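PDB 4TX8: probable chitinase A from Chromobacterium violaceum, which probably hydrolyses chitin as a family 18 endochitinase and also carries a small family 5/12 carbohydrate-binding module. Local coordinates for residues N100-A105 against G174-L179; A274-I279 against F327-G332; D314-G319 against F347-G352. All coordinates share one frame; numbering follows the deposited sequence.

Overall arrangement
All three contacts belong to the catalytic region, where eight parallel strands close into the (beta/alpha)8 barrel of family 18 glycosidases. Interaction 1 comes first along the chain, its segments preceding the other four. Interactions 2 and 3 alternate: 274-279, 314-319, 327-332, then 347-352, with helix 313-325 running into strand 326-328. Interactions 1 and 3 reach the barrel sheet, through strands 176-182 and 345-350, their centres about 21 Å apart; the centre of interaction 2, toward the outside, is about 27 Å from that of interaction 1 and about 20 Å from that of interaction 3. Interactions 1 and 3 tie the entry linker and an outer helix to barrel strands; interaction 2 joins a hairpin to helix 276-281.

Interaction 1: N100-A105 against G174-L179; sequences NTVPFA and GKKVVL
Two water molecules, rather than direct bonds, carry the polar link between Pro103-Ala105 and Gly174-Lys176, the turn leading into strand 176-182 and its first residue. One accepts from Lys176 NZ at 2.8 Å and donates to Pro103 O at 2.7 Å, tying the ammonium group to a backbone carbonyl that it does not bond directly. The other accepts from Ala105 N at 3.1 Å and donates to Gly174 O, joining the two backbones. Between these bridges the aliphatic part of Lys176 does the touching. Its CG lies 3.7 Å from Phe104 CB, and further along CE comes to 3.2 Å from Pro103 O. The lysine chain bends at its second torsion (chi2 -63°) and then runs extended, which carries it alongside Phe104 CB and brings NZ to 4.1 Å from Val102 CG1. Phe104 turns its CB to the lysine, but its ring leads away to meet Tyr251 edge-to-face and Arg392 in a cation-pi contact. Lys176 NZ also has a long, weak ion pair with Asp213. Gly174, with positive phi, is the C-prime residue of the Schellman motif that ends helix 160-171, and the chain passes from there into strand 176-182, which pairs in parallel with strands 135-143 and 214-218. Segment 100-105 belongs to the loop leading into strand 108-114 and passes near the N-terminal end of strand 176-182, with Phe104 also resting on Val135.

Interaction 2: A274-I279 against F327-G332; sequences AYLPII and FPIANG
The backbones stay well apart, with Leu276 and Ile329 closest at 9.2 Å between CA atoms, where helix 276-281 faces the end of strand 326-328 and the loop after it. Leu276 spans the gap, and its two methyl groups divide the work. CD1 meets Ile329 CD1 tip to tip at 3.6 Å and also lies 3.8 Å from Ile329 CG1. CD2 reaches Phe327 CZ at 3.8 Å, approaching the ring obliquely. Phe327 has its CG between the backbone N and the carbonyl carbon (chi1 57°), a rotation that swings the far end of the ring toward the leucine although CB itself does not point that way. In Ile329, chi2 of 172° holds the outer branch extended and puts CD1 at its tip, against the leucine. The contact is wholly apolar, and Leu276 and Phe327 are both buried. Phe337 of the paired strand 336-338 extends the cluster, meeting the Phe327 ring and touching Leu276 and Ile279, while Tyr268 lies against Ile329. This is hydrophobic packing of a small two-stranded antiparallel hairpin, formed by strands 326-328 and 336-338, against a short helix of the (beta/alpha)8 domain.

Interaction 3: D314-G319 against F347-G352; sequences DMLVGG and FGVPSG
A helix on the outside of the (beta/alpha)8 barrel packs here against one of the barrel strands: helix 313-325 meets strand 345-350, the strand that follows it after the hairpin. Leu316 is the side chain that the helix puts forward, and it crosses both Phe347 and Val349 at about a right angle. Its CB sits over one face of the Phe347 ring, near the centre. CD1 rides over the same ring in an off-centre CH-pi contact, 4.1 Å from the centroid and 29° from the ring normal, with Phe347 CE1 as its closest atom at 3.7 Å. The other methyl, CD2, touches Val349 CG1 at 3.8 Å. A chi1 of 55° sets the Phe347 ring broadside to the leucine, while Val349 offers CG1, the methyl anti to its carbonyl carbon. The three residues are buried and the interface is entirely apolar. Gly348 between them brings no side chain to the contact. Around this contact, helix 363-375 covers the flank, with Ala369 on Leu316 and Leu370 on Phe347, and strand 345-350 is hydrogen-bonded in parallel between strands 288-292 and 393-397.

Interaction 1: N100-A105 against G174-L179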
loop_
_atom_site.group_PDB
_atom_site.type_symbol
_atom_site.label_atom_id
_atom_site.label_comp_id
_atom_site.label_asym_id
_atom_site.label_seq_id
_atom_site.Cartn_x
_atom_site.Cartn_y
_atom_site.Cartn_z
ATOM N N ASN A 100 21.175 -1.451 -7.897
ATOM C CA ASN A 100 20.148 -2.177 -8.634
ATOM C C ASN A 100 19.179 -2.876 -7.693
ATOM O O ASN A 100 19.583 -3.715 -6.889
ATOM C CB ASN A 100 20.784 -3.206 -9.568
ATOM C CG ASN A 100 22.206 -2.845 -9.948
ATOM O OD1 ASN A 100 23.145 -3.100 -9.192
ATOM N ND2 ASN A 100 22.373 -2.254 -11.124
ATOM N N THR A 101 17.903 -2.532 -7.794
ATOM C CA THR A 101 16.891 -3.173 -6.969
ATOM C C THR A 101 16.385 -4.451 -7.630
ATOM O O THR A 101 16.798 -4.800 -8.736
ATOM C CB THR A 101 15.694 -2.231 -6.694
ATOM O OG1 THR A 101 15.389 -1.481 -7.880
ATOM C CG2 THR A 101 16.012 -1.267 -5.552
ATOM N N VAL A 102 15.500 -5.149 -6.928
ATOM C CA VAL A 102 14.781 -6.284 -7.483
ATOM C C VAL A 102 13.935 -5.810 -8.662
ATOM O O VAL A 102 13.299 -4.760 -8.582
ATOM C CB VAL A 102 13.881 -6.940 -6.420
ATOM C CG1 VAL A 102 13.415 -8.313 -6.875
ATOM C CG2 VAL A 102 14.630 -7.039 -5.106
ATOM N N PRO A 103 13.944 -6.566 -9.769
ATOM C CA PRO A 103 13.159 -6.167 -10.943
ATOM C C PRO A 103 11.652 -6.321 -10.742
ATOM O O PRO A 103 11.178 -7.427 -10.495
ATOM C CB PRO A 103 13.652 -7.125 -12.039
ATOM C CG PRO A 103 14.966 -7.649 -11.543
ATOM C CD PRO A 103 14.824 -7.709 -10.056
ATOM N N PHE A 104 10.915 -5.219 -10.836
ATOM C CA PHE A 104 9.456 -5.283 -10.896
ATOM C C PHE A 104 8.948 -4.100 -11.719
ATOM O O PHE A 104 9.751 -3.288 -12.178
ATOM C CB PHE A 104 8.833 -5.329 -9.488
ATOM C CG PHE A 104 9.097 -4.112 -8.637
ATOM C CD1 PHE A 104 10.350 -3.876 -8.093
ATOM C CD2 PHE A 104 8.069 -3.227 -8.343
ATOM C CE1 PHE A 104 10.580 -2.765 -7.297
ATOM C CE2 PHE A 104 8.290 -2.116 -7.545
ATOM C CZ PHE A 104 9.548 -1.884 -7.023
ATOM N N ALA A 105 7.634 -4.028 -11.934
ATOM C CA ALA A 105 7.048 -3.073 -12.882
ATOM C C ALA A 105 7.614 -1.666 -12.719
ATOM O O ALA A 105 7.552 -1.086 -11.634
ATOM C CB ALA A 105 5.527 -3.048 -12.738
ATOM N N GLY A 174 4.602 -11.848 -13.645
ATOM C CA GLY A 174 5.433 -10.684 -13.393
ATOM C C GLY A 174 5.073 -9.875 -12.159
ATOM O O GLY A 174 5.689 -8.844 -11.891
ATOM N N LYS A 175 4.080 -10.332 -11.402
ATOM C CA LYS A 175 3.695 -9.645 -10.173
ATOM C C LYS A 175 4.609 -10.018 -9.011
ATOM O O LYS A 175 5.180 -11.106 -8.977
ATOM C CB LYS A 175 2.244 -9.959 -9.795
ATOM C CG LYS A 175 1.190 -9.212 -10.598
ATOM C CD LYS A 175 0.778 -9.981 -11.842
ATOM C CE LYS A 175 -0.431 -9.349 -12.518
ATOM N NZ LYS A 175 -0.146 -7.973 -13.021
ATOM N N LYS A 176 4.743 -9.104 -8.059
ATOM C CA LYS A 176 5.402 -9.411 -6.796
ATOM C C LYS A 176 4.344 -9.644 -5.726
ATOM O O LYS A 176 3.311 -8.972 -5.709
ATOM C CB LYS A 176 6.345 -8.282 -6.377
ATOM C CG LYS A 176 7.508 -8.065 -7.326
ATOM C CD LYS A 176 8.403 -9.290 -7.376
ATOM C CE LYS A 176 9.496 -9.129 -8.413
ATOM N NZ LYS A 176 10.299 -10.374 -8.569
ATOM N N VAL A 177 4.593 -10.610 -4.850
ATOM C CA VAL A 177 3.696 -10.881 -3.735
ATOM C C VAL A 177 4.482 -10.784 -2.437
ATOM O O VAL A 177 5.348 -11.613 -2.163
ATOM C CB VAL A 177 3.043 -12.270 -3.844
ATOM C CG1 VAL A 177 2.044 -12.472 -2.712
ATOM C CG2 VAL A 177 2.363 -12.438 -5.199
ATOM N N VAL A 178 4.192 -9.761 -1.642
ATOM C CA VAL A 178 4.986 -9.518 -0.447
ATOM C C VAL A 178 4.116 -9.554 0.810
ATOM O O VAL A 178 2.908 -9.327 0.754
ATOM C CB VAL A 178 5.754 -8.168 -0.556
ATOM C CG1 VAL A 178 5.727 -7.658 -1.992
ATOM C CG2 VAL A 178 5.197 -7.122 0.385
ATOM N N LEU A 179 4.741 -9.873 1.939
ATOM C CA LEU A 179 4.042 -9.989 3.210
ATOM C C LEU A 179 4.183 -8.704 4.010
ATOM O O LEU A 179 5.296 -8.255 4.267
ATOM C CB LEU A 179 4.590 -11.174 4.007
ATOM C CG LEU A 179 3.951 -11.410 5.374
ATOM C CD1 LEU A 179 2.459 -11.645 5.219
ATOM C CD2 LEU A 179 4.614 -12.579 6.087
HETATM O O HOH W 1 11.884 -10.029 -10.827
HETATM O O HOH W 2 5.530 -6.111 -10.932
#

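Interaction 2: A274-I279 against F327-G332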
loop_
_atom_site.group_PDB
_atom_site.type_symbol
_atom_site.label_atom_id
_atom_site.label_comp_id
_atom_site.label_asym_id
_atom_site.label_seq_id
_atom_site.Cartn_x
_atom_site.Cartn_y
_atom_site.Cartn_z
ATOM N N ALA A 274 10.584 10.201 12.753
ATOM C CA ALA A 274 11.166 9.040 13.429
ATOM C C ALA A 274 11.561 7.914 12.474
ATOM O O ALA A 274 12.371 7.060 12.825
ATOM C CB ALA A 274 10.202 8.511 14.483
ATOM N N TYR A 275 10.994 7.914 11.272
ATOM C CA TYR A 275 11.269 6.855 10.304
ATOM C C TYR A 275 12.505 7.130 9.452
ATOM O O TYR A 275 13.003 6.234 8.770
ATOM C CB TYR A 275 10.064 6.655 9.385
ATOM C CG TYR A 275 9.695 5.211 9.155
ATOM C CD1 TYR A 275 10.288 4.472 8.138
ATOM C CD2 TYR A 275 8.749 4.585 9.956
ATOM C CE1 TYR A 275 9.944 3.148 7.928
ATOM C CE2 TYR A 275 8.401 3.268 9.753
ATOM C CZ TYR A 275 9.000 2.552 8.740
ATOM O OH TYR A 275 8.651 1.237 8.540
ATOM N N LEU A 276 12.996 8.366 9.483
ATOM C CA LEU A 276 14.066 8.774 8.570
ATOM C C LEU A 276 15.375 7.974 8.724
ATOM O O LEU A 276 15.984 7.610 7.719
ATOM C CB LEU A 276 14.341 10.276 8.721
ATOM C CG LEU A 276 13.181 11.205 8.334
ATOM C CD1 LEU A 276 13.482 12.646 8.713
ATOM C CD2 LEU A 276 12.857 11.104 6.849
ATOM N N PRO A 277 15.819 7.691 9.965
ATOM C CA PRO A 277 17.028 6.856 10.010
ATOM C C PRO A 277 16.780 5.405 9.587
ATOM O O PRO A 277 17.723 4.722 9.192
ATOM C CB PRO A 277 17.461 6.935 11.481
ATOM C CG PRO A 277 16.258 7.379 12.223
ATOM C CD PRO A 277 15.478 8.239 11.291
ATOM N N ILE A 278 15.535 4.943 9.656
ATOM C CA ILE A 278 15.197 3.604 9.177
ATOM C C ILE A 278 15.340 3.540 7.656
ATOM O O ILE A 278 15.947 2.613 7.115
ATOM C CB ILE A 278 13.767 3.194 9.585
ATOM C CG1 ILE A 278 13.644 3.145 11.110
ATOM C CG2 ILE A 278 13.397 1.847 8.973
ATOM C CD1 ILE A 278 12.232 2.887 11.605
ATOM N N ILE A 279 14.780 4.536 6.977
ATOM C CA ILE A 279 14.934 4.677 5.533
ATOM C C ILE A 279 16.404 4.804 5.149
ATOM O O ILE A 279 16.875 4.146 4.220
ATOM C CB ILE A 279 14.179 5.911 5.001
ATOM C CG1 ILE A 279 12.686 5.804 5.316
ATOM C CG2 ILE A 279 14.408 6.075 3.505
ATOM C CD1 ILE A 279 11.932 7.108 5.129
ATOM N N PHE A 327 15.821 16.755 1.995
ATOM C CA PHE A 327 15.353 17.921 2.730
ATOM C C PHE A 327 16.034 18.017 4.091
ATOM O O PHE A 327 16.472 17.006 4.643
ATOM C CB PHE A 327 13.830 17.876 2.895
ATOM C CG PHE A 327 13.324 16.638 3.582
ATOM C CD1 PHE A 327 13.006 15.501 2.851
ATOM C CD2 PHE A 327 13.147 16.618 4.957
ATOM C CE1 PHE A 327 12.532 14.359 3.483
ATOM C CE2 PHE A 327 12.673 15.485 5.594
ATOM C CZ PHE A 327 12.365 14.353 4.856
ATOM N N PRO A 328 16.141 19.240 4.632
ATOM C CA PRO A 328 16.734 19.397 5.963
ATOM C C PRO A 328 15.818 18.867 7.065
ATOM O O PRO A 328 14.596 18.907 6.942
ATOM C CB PRO A 328 16.932 20.912 6.088
ATOM C CG PRO A 328 15.959 21.505 5.140
ATOM C CD PRO A 328 15.840 20.536 4.001
ATOM N N ILE A 329 16.420 18.362 8.133
ATOM C CA ILE A 329 15.670 17.838 9.262
ATOM C C ILE A 329 15.730 18.839 10.404
ATOM O O ILE A 329 16.794 19.369 10.702
ATOM C CB ILE A 329 16.226 16.467 9.712
ATOM C CG1 ILE A 329 16.111 15.451 8.572
ATOM C CG2 ILE A 329 15.499 15.960 10.947
ATOM C CD1 ILE A 329 16.801 14.134 8.847
ATOM N N ALA A 330 14.593 19.108 11.043
ATOM C CA ALA A 330 14.565 20.010 12.197
ATOM C C ALA A 330 15.264 19.373 13.403
ATOM O O ALA A 330 14.707 19.293 14.495
ATOM C CB ALA A 330 13.135 20.379 12.540
ATOM N N ASN A 331 16.494 18.928 13.176
ATOM C CA ASN A 331 17.265 18.123 14.120
ATOM C C ASN A 331 17.634 18.842 15.411
ATOM O O ASN A 331 17.664 18.240 16.488
ATOM C CB ASN A 331 18.548 17.642 13.434
ATOM C CG ASN A 331 18.950 16.252 13.859
ATOM O OD1 ASN A 331 19.475 15.479 13.060
ATOM N ND2 ASN A 331 18.700 15.920 15.121
ATOM N N GLY A 332 17.922 20.133 15.286
ATOM C CA GLY A 332 18.560 20.889 16.345
ATOM C C GLY A 332 20.029 20.986 15.986
ATOM O O GLY A 332 20.701 21.976 16.281
#

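Interaction 3: D314-G319 against F347-G352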
loop_
_atom_site.group_PDB
_atom_site.type_symbol
_atom_site.label_atom_id
_atom_site.label_comp_id
_atom_site.label_asym_id
_atom_site.label_seq_id
_atom_site.Cartn_x
_atom_site.Cartn_y
_atom_site.Cartn_z
ATOM N N ASP A 314 -0.702 18.281 -5.761
ATOM C CA ASP A 314 0.463 18.997 -5.255
ATOM C C ASP A 314 1.091 18.289 -4.052
ATOM O O ASP A 314 2.320 18.155 -3.974
ATOM C CB ASP A 314 0.089 20.430 -4.870
ATOM C CG ASP A 314 0.133 21.397 -6.049
ATOM O OD1 ASP A 314 0.749 21.076 -7.090
ATOM O OD2 ASP A 314 -0.446 22.498 -5.913
ATOM N N MET A 315 0.254 17.833 -3.121
ATOM C CA MET A 315 0.757 17.136 -1.939
ATOM C C MET A 315 1.445 15.837 -2.328
ATOM O O MET A 315 2.488 15.484 -1.785
ATOM C CB MET A 315 -0.378 16.864 -0.946
ATOM C CG MET A 315 0.026 16.067 0.294
ATOM S SD MET A 315 -1.203 16.014 1.594
ATOM C CE MET A 315 -0.452 14.898 2.751
ATOM N N LEU A 316 0.857 15.132 -3.284
ATOM C CA LEU A 316 1.450 13.895 -3.769
ATOM C C LEU A 316 2.781 14.180 -4.458
ATOM O O LEU A 316 3.772 13.486 -4.235
ATOM C CB LEU A 316 0.502 13.176 -4.728
ATOM C CG LEU A 316 -0.876 12.819 -4.172
ATOM C CD1 LEU A 316 -1.687 12.085 -5.225
ATOM C CD2 LEU A 316 -0.753 11.988 -2.901
ATOM N N VAL A 317 2.801 15.215 -5.290
ATOM C CA VAL A 317 4.019 15.599 -5.991
ATOM C C VAL A 317 5.056 16.109 -4.994
ATOM O O VAL A 317 6.229 15.735 -5.057
ATOM C CB VAL A 317 3.743 16.677 -7.060
ATOM C CG1 VAL A 317 5.044 17.148 -7.700
ATOM C CG2 VAL A 317 2.793 16.137 -8.119
ATOM N N GLY A 318 4.609 16.952 -4.066
ATOM C CA GLY A 318 5.483 17.533 -3.062
ATOM C C GLY A 318 6.104 16.506 -2.134
ATOM O O GLY A 318 7.307 16.542 -1.876
ATOM N N GLY A 319 5.282 15.591 -1.627
ATOM C CA GLY A 319 5.767 14.526 -0.767
ATOM C C GLY A 319 6.808 13.683 -1.482
ATOM O O GLY A 319 7.828 13.304 -0.903
ATOM N N PHE A 347 3.700 7.042 -4.274
ATOM C CA PHE A 347 2.830 7.663 -3.279
ATOM C C PHE A 347 1.602 6.809 -2.966
ATOM O O PHE A 347 1.022 6.176 -3.849
ATOM C CB PHE A 347 2.417 9.081 -3.709
ATOM C CG PHE A 347 1.778 9.175 -5.073
ATOM C CD1 PHE A 347 0.439 8.858 -5.257
ATOM C CD2 PHE A 347 2.500 9.654 -6.156
ATOM C CE1 PHE A 347 -0.156 8.976 -6.504
ATOM C CE2 PHE A 347 1.912 9.777 -7.406
ATOM C CZ PHE A 347 0.582 9.436 -7.580
ATOM N N GLY A 348 1.230 6.788 -1.687
ATOM C CA GLY A 348 0.103 6.002 -1.214
ATOM C C GLY A 348 -1.146 6.825 -0.959
ATOM O O GLY A 348 -1.103 7.860 -0.290
ATOM N N VAL A 349 -2.268 6.348 -1.489
ATOM C CA VAL A 349 -3.545 7.049 -1.400
ATOM C C VAL A 349 -4.661 6.058 -1.046
ATOM O O VAL A 349 -4.475 4.853 -1.171
ATOM C CB VAL A 349 -3.882 7.755 -2.732
ATOM C CG1 VAL A 349 -2.887 8.880 -3.018
ATOM C CG2 VAL A 349 -3.884 6.743 -3.869
ATOM N N PRO A 350 -5.818 6.559 -0.584
ATOM C CA PRO A 350 -6.971 5.666 -0.390
ATOM C C PRO A 350 -7.572 5.261 -1.732
ATOM O O PRO A 350 -7.544 6.069 -2.657
ATOM C CB PRO A 350 -7.957 6.525 0.414
ATOM C CG PRO A 350 -7.123 7.631 0.996
ATOM C CD PRO A 350 -6.061 7.897 -0.019
ATOM N N SER A 351 -8.098 4.048 -1.853
ATOM C CA SER A 351 -8.655 3.617 -3.132
ATOM C C SER A 351 -10.037 4.217 -3.349
ATOM O O SER A 351 -10.515 4.298 -4.482
ATOM C CB SER A 351 -8.713 2.087 -3.219
ATOM O OG SER A 351 -9.544 1.536 -2.213
ATOM N N GLY A 352 -10.667 4.645 -2.258
ATOM C CA GLY A 352 -11.999 5.221 -2.309
ATOM C C GLY A 352 -12.422 5.728 -0.943
ATOM O O GLY A 352 -11.640 5.693 0.007
#